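Local coordinates for tyrosine-protein phosphatase non-receptor type 18 (Homo sapiens, PDB 2OC3) that removes phosphate from phosphotyrosine in proteins, acting on autophosphorylated tyrosine kinases through the catalytic domain described here, at residues 117-122 and 230-235; 146-151 and 191-196. All blocks are in the same frame, centred on the assembly; numbering follows the deposited sequence.

Both contacts pack an element against the same face of the central mixed sheet of the phosphatase domain, and both are buried. Contact 1 lies nearer the centre of the domain, setting helix 116-125 on strand 229-232; it is held by aromatic, sulfur and aliphatic packing, with no hydrogen bond across it. Contact 2, further out, lays a loop without regular structure over strand 187-196, and there glutamine amides meet aromatic rings and a hydrogen bond crosses the interface. The two join at Y148, whose OH probably bonds H232 NE2 at 2.7 Å and whose ring packs on F119, so the outer loop also covers part of the inner contact.

Contact 1. Residues 117-122 and 230-235; sequences LDFWRL and CVHCSA
F119 reaches from helix 116-125 to strand 229-232 and touches both C230 and H232, while L122, one turn further along, adds a second apolar contact to C230. Just ahead of F119, D118 takes no part in the contact with the strand; its OD1 accepts a hydrogen bond of 2.8 Å from R121 NH1. This i to i+3 salt bridge ties one turn to the next.

The F119 side chain leaves the helix with CG anti to the backbone N (chi1 180°), which carries the ring out toward the sheet. Its leading atom, CE1, comes within 4.1 Å of H232 CD2 and 4.2 Å of C230 SG. Against the histidine it forms an offset edge-to-face pair, the edge of F119 directed at the imidazole face with the planes at 82°; the cysteine sulfur sits obliquely to the phenyl ring. A flat, apolar ring suits this place because it spans the gap between helix and strand with no polar group to satisfy.

R121 takes no part in the contact either, its guanidinium also bonded to the backbone carbonyls of L81 and S88. L122 then turns back toward the sheet and lays CD2 4.1 Å from C230 SG, so the small, weakly polar thiol touches a leucine methyl as well as the phenyl ring.

H232 has polar work on both ring nitrogens: ND1 donates a nearly straight bond of 3.0 Å to C233 O, in the carbonyl plane and on a lone pair, while NE2 pairs with Y148 OH. The imidazole thus braces the backbone of C233, the predicted phosphocysteine nucleophile. The strand leads into the HCSAGCGR signature, which H232 and C233 open and which forms the phosphate-binding P-loop of classical protein tyrosine phosphatases.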
loop_
_atom_site.group_PDB
_atom_site.type_symbol
_atom_site.label_atom_id
_atom_site.label_comp_id
_atom_site.label_asym_id
_atom_site.label_seq_id
_atom_site.Cartn_x
_atom_site.Cartn_y
_atom_site.Cartn_z
ATOM N N LEU A 117 -16.189 0.868 -7.037
ATOM C CA LEU A 117 -16.139 1.843 -8.115
ATOM C C LEU A 117 -15.085 2.916 -7.783
ATOM O O LEU A 117 -14.310 3.370 -8.668
ATOM C CB LEU A 117 -17.540 2.465 -8.380
ATOM C CG LEU A 117 -17.579 3.636 -9.349
ATOM C CD1 LEU A 117 -17.011 3.223 -10.697
ATOM C CD2 LEU A 117 -19.022 4.107 -9.509
ATOM N N ASP A 118 -15.056 3.368 -6.523
ATOM C CA ASP A 118 -14.076 4.380 -6.132
ATOM C C ASP A 118 -12.626 3.895 -6.240
ATOM O O ASP A 118 -11.715 4.627 -6.634
ATOM C CB ASP A 118 -14.383 4.898 -4.745
ATOM C CG ASP A 118 -15.732 5.614 -4.662
ATOM O OD1 ASP A 118 -16.183 6.169 -5.699
ATOM O OD2 ASP A 118 -16.304 5.612 -3.539
ATOM N N PHE A 119 -12.405 2.638 -5.868
ATOM C CA PHE A 119 -11.106 2.014 -6.037
ATOM C C PHE A 119 -10.643 2.059 -7.499
ATOM O O PHE A 119 -9.519 2.444 -7.792
ATOM C CB PHE A 119 -11.149 0.570 -5.521
ATOM C CG PHE A 119 -9.878 -0.153 -5.653
ATOM C CD1 PHE A 119 -8.928 -0.078 -4.641
ATOM C CD2 PHE A 119 -9.635 -0.971 -6.736
ATOM C CE1 PHE A 119 -7.739 -0.804 -4.732
ATOM C CE2 PHE A 119 -8.449 -1.662 -6.847
ATOM C CZ PHE A 119 -7.497 -1.563 -5.850
ATOM N N TRP A 120 -11.538 1.710 -8.420
ATOM C CA TRP A 120 -11.153 1.785 -9.859
ATOM C C TRP A 120 -11.009 3.219 -10.356
ATOM O O TRP A 120 -10.147 3.502 -11.164
ATOM C CB TRP A 120 -12.082 0.942 -10.730
ATOM C CG TRP A 120 -11.798 -0.527 -10.567
ATOM C CD1 TRP A 120 -12.598 -1.465 -9.983
ATOM C CD2 TRP A 120 -10.596 -1.201 -10.951
ATOM N NE1 TRP A 120 -11.956 -2.674 -9.972
ATOM C CE2 TRP A 120 -10.746 -2.561 -10.581
ATOM C CE3 TRP A 120 -9.424 -0.811 -11.586
ATOM C CZ2 TRP A 120 -9.741 -3.519 -10.819
ATOM C CZ3 TRP A 120 -8.445 -1.779 -11.845
ATOM C CH2 TRP A 120 -8.618 -3.101 -11.433
ATOM N N ARG A 121 -11.812 4.158 -9.841
ATOM C CA ARG A 121 -11.575 5.571 -10.176
ATOM C C ARG A 121 -10.160 6.017 -9.778
ATOM O O ARG A 121 -9.470 6.751 -10.508
ATOM C CB ARG A 121 -12.599 6.466 -9.466
ATOM C CG ARG A 121 -14.024 6.402 -10.017
ATOM C CD ARG A 121 -15.057 7.048 -9.039
ATOM N NE ARG A 121 -14.836 8.467 -8.926
ATOM C CZ ARG A 121 -15.059 9.225 -7.844
ATOM N NH1 ARG A 121 -15.526 8.743 -6.692
ATOM N NH2 ARG A 121 -14.833 10.506 -7.968
ATOM N N LEU A 122 -9.726 5.562 -8.597
ATOM C CA LEU A 122 -8.379 5.855 -8.095
ATOM C C LEU A 122 -7.348 5.278 -9.063
ATOM O O LEU A 122 -6.470 6.003 -9.542
ATOM C CB LEU A 122 -8.193 5.297 -6.668
ATOM C CG LEU A 122 -6.843 5.450 -5.971
ATOM C CD1 LEU A 122 -7.037 5.237 -4.464
ATOM C CD2 LEU A 122 -5.818 4.447 -6.460
ATOM N N CYS A 230 -0.074 1.341 -6.387
ATOM C CA CYS A 230 -1.266 1.276 -5.521
ATOM C C CYS A 230 -1.062 0.100 -4.569
ATOM O O CYS A 230 -0.948 -1.040 -5.007
ATOM C CB CYS A 230 -2.504 1.069 -6.347
ATOM S SG CYS A 230 -3.996 0.988 -5.288
ATOM N N VAL A 231 -0.966 0.378 -3.277
ATOM C CA VAL A 231 -0.636 -0.631 -2.257
ATOM C C VAL A 231 -1.773 -0.679 -1.263
ATOM O O VAL A 231 -2.210 0.365 -0.771
ATOM C CB VAL A 231 0.705 -0.336 -1.559
ATOM C CG1 VAL A 231 1.101 -1.503 -0.642
ATOM C CG2 VAL A 231 1.856 -0.036 -2.596
ATOM N N HIS A 232 -2.254 -1.861 -0.934
ATOM C CA HIS A 232 -3.330 -1.956 0.035
ATOM C C HIS A 232 -3.298 -3.274 0.768
ATOM O O HIS A 232 -2.705 -4.223 0.301
ATOM C CB HIS A 232 -4.715 -1.757 -0.587
ATOM C CG HIS A 232 -5.221 -2.940 -1.360
ATOM N ND1 HIS A 232 -5.997 -3.946 -0.797
ATOM C CD2 HIS A 232 -5.117 -3.239 -2.677
ATOM C CE1 HIS A 232 -6.310 -4.821 -1.740
ATOM N NE2 HIS A 232 -5.811 -4.403 -2.900
ATOM N N CYS A 233 -3.912 -3.294 1.946
ATOM C CA CYS A 233 -4.175 -4.500 2.684
ATOM C C CYS A 233 -5.648 -4.413 3.034
ATOM O O CYS A 233 -6.450 -4.104 2.138
ATOM C CB CYS A 233 -3.188 -4.687 3.802
ATOM S SG CYS A 233 -2.986 -3.313 4.965
ATOM N N SER A 234 -6.054 -4.789 4.238
ATOM C CA SER A 234 -7.448 -4.568 4.605
ATOM C C SER A 234 -7.653 -3.113 5.070
ATOM O O SER A 234 -8.442 -2.406 4.485
ATOM C CB SER A 234 -7.887 -5.566 5.664
ATOM O OG SER A 234 -9.252 -5.422 6.008
ATOM N N ALA A 235 -6.973 -2.702 6.131
ATOM C CA ALA A 235 -7.070 -1.296 6.565
ATOM C C ALA A 235 -6.234 -0.333 5.774
ATOM O O ALA A 235 -6.517 0.867 5.784
ATOM C CB ALA A 235 -6.747 -1.160 8.064
#

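Contact 2. Residues 146-151 and 191-196; sequences ERYWAQ and VYQLQY
Q193 pushes its amide into the angle between Y148 and W149, and this is the tight part of the contact. NE2 donates a somewhat bent hydrogen bond of 3.0 Å to Y148 OH, which lies 23° out of the amide plane and also pairs with H232 NE2; the same amide nitrogen comes within 3.3 Å of W149 CE3. With amide and indole planes 43° apart, OE1 rests over the rim of one indole face while R147 CG covers the centre of the opposite one. The bend at chi2 (-140°) turns the amide so that NE2 faces the tyrosine oxygen and OE1 lies by the indole. A glutamine suits this buried place because it can give to the tyrosine and still offer OE1 to R178, as Q195 OE1 also does; R178 makes a cation-pi contact with W149 as well. In the fold, the loop following strand 142-143 is thereby laid on strand 187-196 of the phosphatase domain's central sheet. Packing is looser at Q195, whose extended chain brings OE1 only to 4.1 Å from W149 CZ2. Toward solvent, the partly exposed R147 donates from NH1 to W149 O (2.9 Å), and its guanidinium carries the exposed Q151 amide over one face.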
loop_
_atom_site.group_PDB
_atom_site.type_symbol
_atom_site.label_atom_id
_atom_site.label_comp_id
_atom_site.label_asym_id
_atom_site.label_seq_id
_atom_site.Cartn_x
_atom_site.Cartn_y
_atom_site.Cartn_z
ATOM N N GLU A 146 -13.142 -6.829 -0.501
ATOM C CA GLU A 146 -13.928 -7.319 -1.622
ATOM C C GLU A 146 -13.076 -7.667 -2.832
ATOM O O GLU A 146 -12.082 -6.980 -3.126
ATOM C CB GLU A 146 -15.000 -6.311 -2.002
ATOM C CG GLU A 146 -16.007 -6.111 -0.921
ATOM C CD GLU A 146 -16.772 -7.388 -0.575
ATOM O OE1 GLU A 146 -17.340 -7.993 -1.514
ATOM O OE2 GLU A 146 -16.734 -7.810 0.585
ATOM N N ARG A 147 -13.479 -8.688 -3.576
ATOM C CA ARG A 147 -12.827 -9.019 -4.832
ATOM C C ARG A 147 -13.153 -7.909 -5.824
ATOM O O ARG A 147 -14.331 -7.631 -6.128
ATOM C CB ARG A 147 -13.311 -10.361 -5.372
ATOM C CG ARG A 147 -12.788 -10.613 -6.757
ATOM C CD ARG A 147 -12.937 -12.051 -7.158
ATOM N NE ARG A 147 -14.332 -12.475 -7.250
ATOM C CZ ARG A 147 -15.120 -12.261 -8.304
ATOM N NH1 ARG A 147 -14.702 -11.561 -9.363
ATOM N NH2 ARG A 147 -16.379 -12.722 -8.299
ATOM N N TYR A 148 -12.106 -7.287 -6.353
ATOM C CA TYR A 148 -12.224 -6.254 -7.371
ATOM C C TYR A 148 -11.657 -6.650 -8.708
ATOM O O TYR A 148 -11.713 -5.860 -9.659
ATOM C CB TYR A 148 -11.564 -4.992 -6.868
ATOM C CG TYR A 148 -10.112 -5.174 -6.445
ATOM C CD1 TYR A 148 -9.070 -5.149 -7.391
ATOM C CD2 TYR A 148 -9.766 -5.293 -5.093
ATOM C CE1 TYR A 148 -7.759 -5.289 -7.041
ATOM C CE2 TYR A 148 -8.408 -5.466 -4.725
ATOM C CZ TYR A 148 -7.414 -5.428 -5.704
ATOM O OH TYR A 148 -6.097 -5.517 -5.362
ATOM N N TRP A 149 -11.079 -7.841 -8.781
ATOM C CA TRP A 149 -10.508 -8.421 -10.006
ATOM C C TRP A 149 -11.493 -9.443 -10.573
ATOM O O TRP A 149 -12.375 -9.951 -9.869
ATOM C CB TRP A 149 -9.154 -9.054 -9.705
ATOM C CG TRP A 149 -9.205 -10.148 -8.696
ATOM C CD1 TRP A 149 -9.377 -11.461 -8.945
ATOM C CD2 TRP A 149 -9.115 -10.020 -7.249
ATOM N NE1 TRP A 149 -9.421 -12.171 -7.776
ATOM C CE2 TRP A 149 -9.266 -11.310 -6.718
ATOM C CE3 TRP A 149 -8.930 -8.948 -6.358
ATOM C CZ2 TRP A 149 -9.200 -11.571 -5.376
ATOM C CZ3 TRP A 149 -8.902 -9.215 -4.998
ATOM C CH2 TRP A 149 -9.064 -10.511 -4.516
ATOM N N ALA A 150 -11.322 -9.726 -11.864
ATOM C CA ALA A 150 -12.185 -10.642 -12.598
ATOM C C ALA A 150 -11.657 -12.042 -12.436
ATOM O O ALA A 150 -10.498 -12.263 -12.072
ATOM C CB ALA A 150 -12.226 -10.261 -14.065
ATOM N N GLN A 151 -12.556 -12.994 -12.665
ATOM C CA GLN A 151 -12.187 -14.403 -12.677
ATOM C C GLN A 151 -12.248 -14.946 -14.101
ATOM O O GLN A 151 -12.722 -14.278 -15.017
ATOM C CB GLN A 151 -13.054 -15.191 -11.690
ATOM C CG GLN A 151 -12.700 -14.777 -10.250
ATOM C CD GLN A 151 -13.472 -15.496 -9.154
ATOM O OE1 GLN A 151 -12.917 -15.775 -8.087
ATOM N NE2 GLN A 151 -14.760 -15.753 -9.384
ATOM N N VAL A 191 -3.510 -3.576 -16.313
ATOM C CA VAL A 191 -3.186 -3.357 -14.891
ATOM C C VAL A 191 -2.758 -4.709 -14.334
ATOM O O VAL A 191 -3.453 -5.718 -14.525
ATOM C CB VAL A 191 -4.357 -2.794 -14.089
ATOM C CG1 VAL A 191 -3.988 -2.679 -12.597
ATOM C CG2 VAL A 191 -4.741 -1.393 -14.663
ATOM N N TYR A 192 -1.581 -4.740 -13.731
ATOM C CA TYR A 192 -1.089 -5.923 -13.044
ATOM C C TYR A 192 -1.407 -5.850 -11.578
ATOM O O TYR A 192 -1.181 -4.785 -10.971
ATOM C CB TYR A 192 0.419 -6.044 -13.240
ATOM C CG TYR A 192 0.809 -6.363 -14.691
ATOM C CD1 TYR A 192 0.821 -7.673 -15.128
ATOM C CD2 TYR A 192 1.125 -5.379 -15.600
ATOM C CE1 TYR A 192 1.144 -8.009 -16.449
ATOM C CE2 TYR A 192 1.455 -5.695 -16.960
ATOM C CZ TYR A 192 1.469 -7.027 -17.345
ATOM O OH TYR A 192 1.790 -7.380 -18.666
ATOM N N GLN A 193 -1.882 -6.955 -11.016
ATOM C CA GLN A 193 -2.146 -7.053 -9.571
ATOM C C GLN A 193 -1.349 -8.181 -8.967
ATOM O O GLN A 193 -1.426 -9.335 -9.430
ATOM C CB GLN A 193 -3.620 -7.309 -9.325
ATOM C CG GLN A 193 -4.030 -7.362 -7.836
ATOM C CD GLN A 193 -5.037 -8.439 -7.510
ATOM O OE1 GLN A 193 -5.215 -9.377 -8.278
ATOM N NE2 GLN A 193 -5.742 -8.291 -6.389
ATOM N N LEU A 194 -0.550 -7.849 -7.966
ATOM C CA LEU A 194 0.180 -8.822 -7.227
ATOM C C LEU A 194 -0.504 -9.016 -5.901
ATOM O O LEU A 194 -0.812 -8.027 -5.254
ATOM C CB LEU A 194 1.600 -8.378 -7.010
ATOM C CG LEU A 194 2.535 -8.392 -8.222
ATOM C CD1 LEU A 194 3.646 -7.299 -8.165
ATOM C CD2 LEU A 194 3.138 -9.761 -8.387
ATOM N N GLN A 195 -0.763 -10.260 -5.508
ATOM C CA GLN A 195 -1.478 -10.536 -4.268
ATOM C C GLN A 195 -0.641 -11.464 -3.421
ATOM O O GLN A 195 -0.231 -12.520 -3.866
ATOM C CB GLN A 195 -2.851 -11.175 -4.524
ATOM C CG GLN A 195 -3.657 -11.276 -3.201
ATOM C CD GLN A 195 -4.967 -12.006 -3.310
ATOM O OE1 GLN A 195 -5.371 -12.455 -4.393
ATOM N NE2 GLN A 195 -5.653 -12.136 -2.162
ATOM N N TYR A 196 -0.344 -11.055 -2.203
ATOM C CA TYR A 196 0.343 -11.865 -1.200
ATOM C C TYR A 196 -0.742 -12.748 -0.572
ATOM O O TYR A 196 -1.792 -12.241 -0.127
ATOM C CB TYR A 196 1.024 -10.957 -0.140
ATOM C CG TYR A 196 2.081 -11.688 0.615
ATOM C CD1 TYR A 196 3.406 -11.520 0.303
ATOM C CD2 TYR A 196 1.769 -12.604 1.609
ATOM C CE1 TYR A 196 4.398 -12.252 0.957
ATOM C CE2 TYR A 196 2.741 -13.337 2.253
ATOM C CZ TYR A 196 4.051 -13.153 1.927
ATOM O OH TYR A 196 5.038 -13.917 2.568
#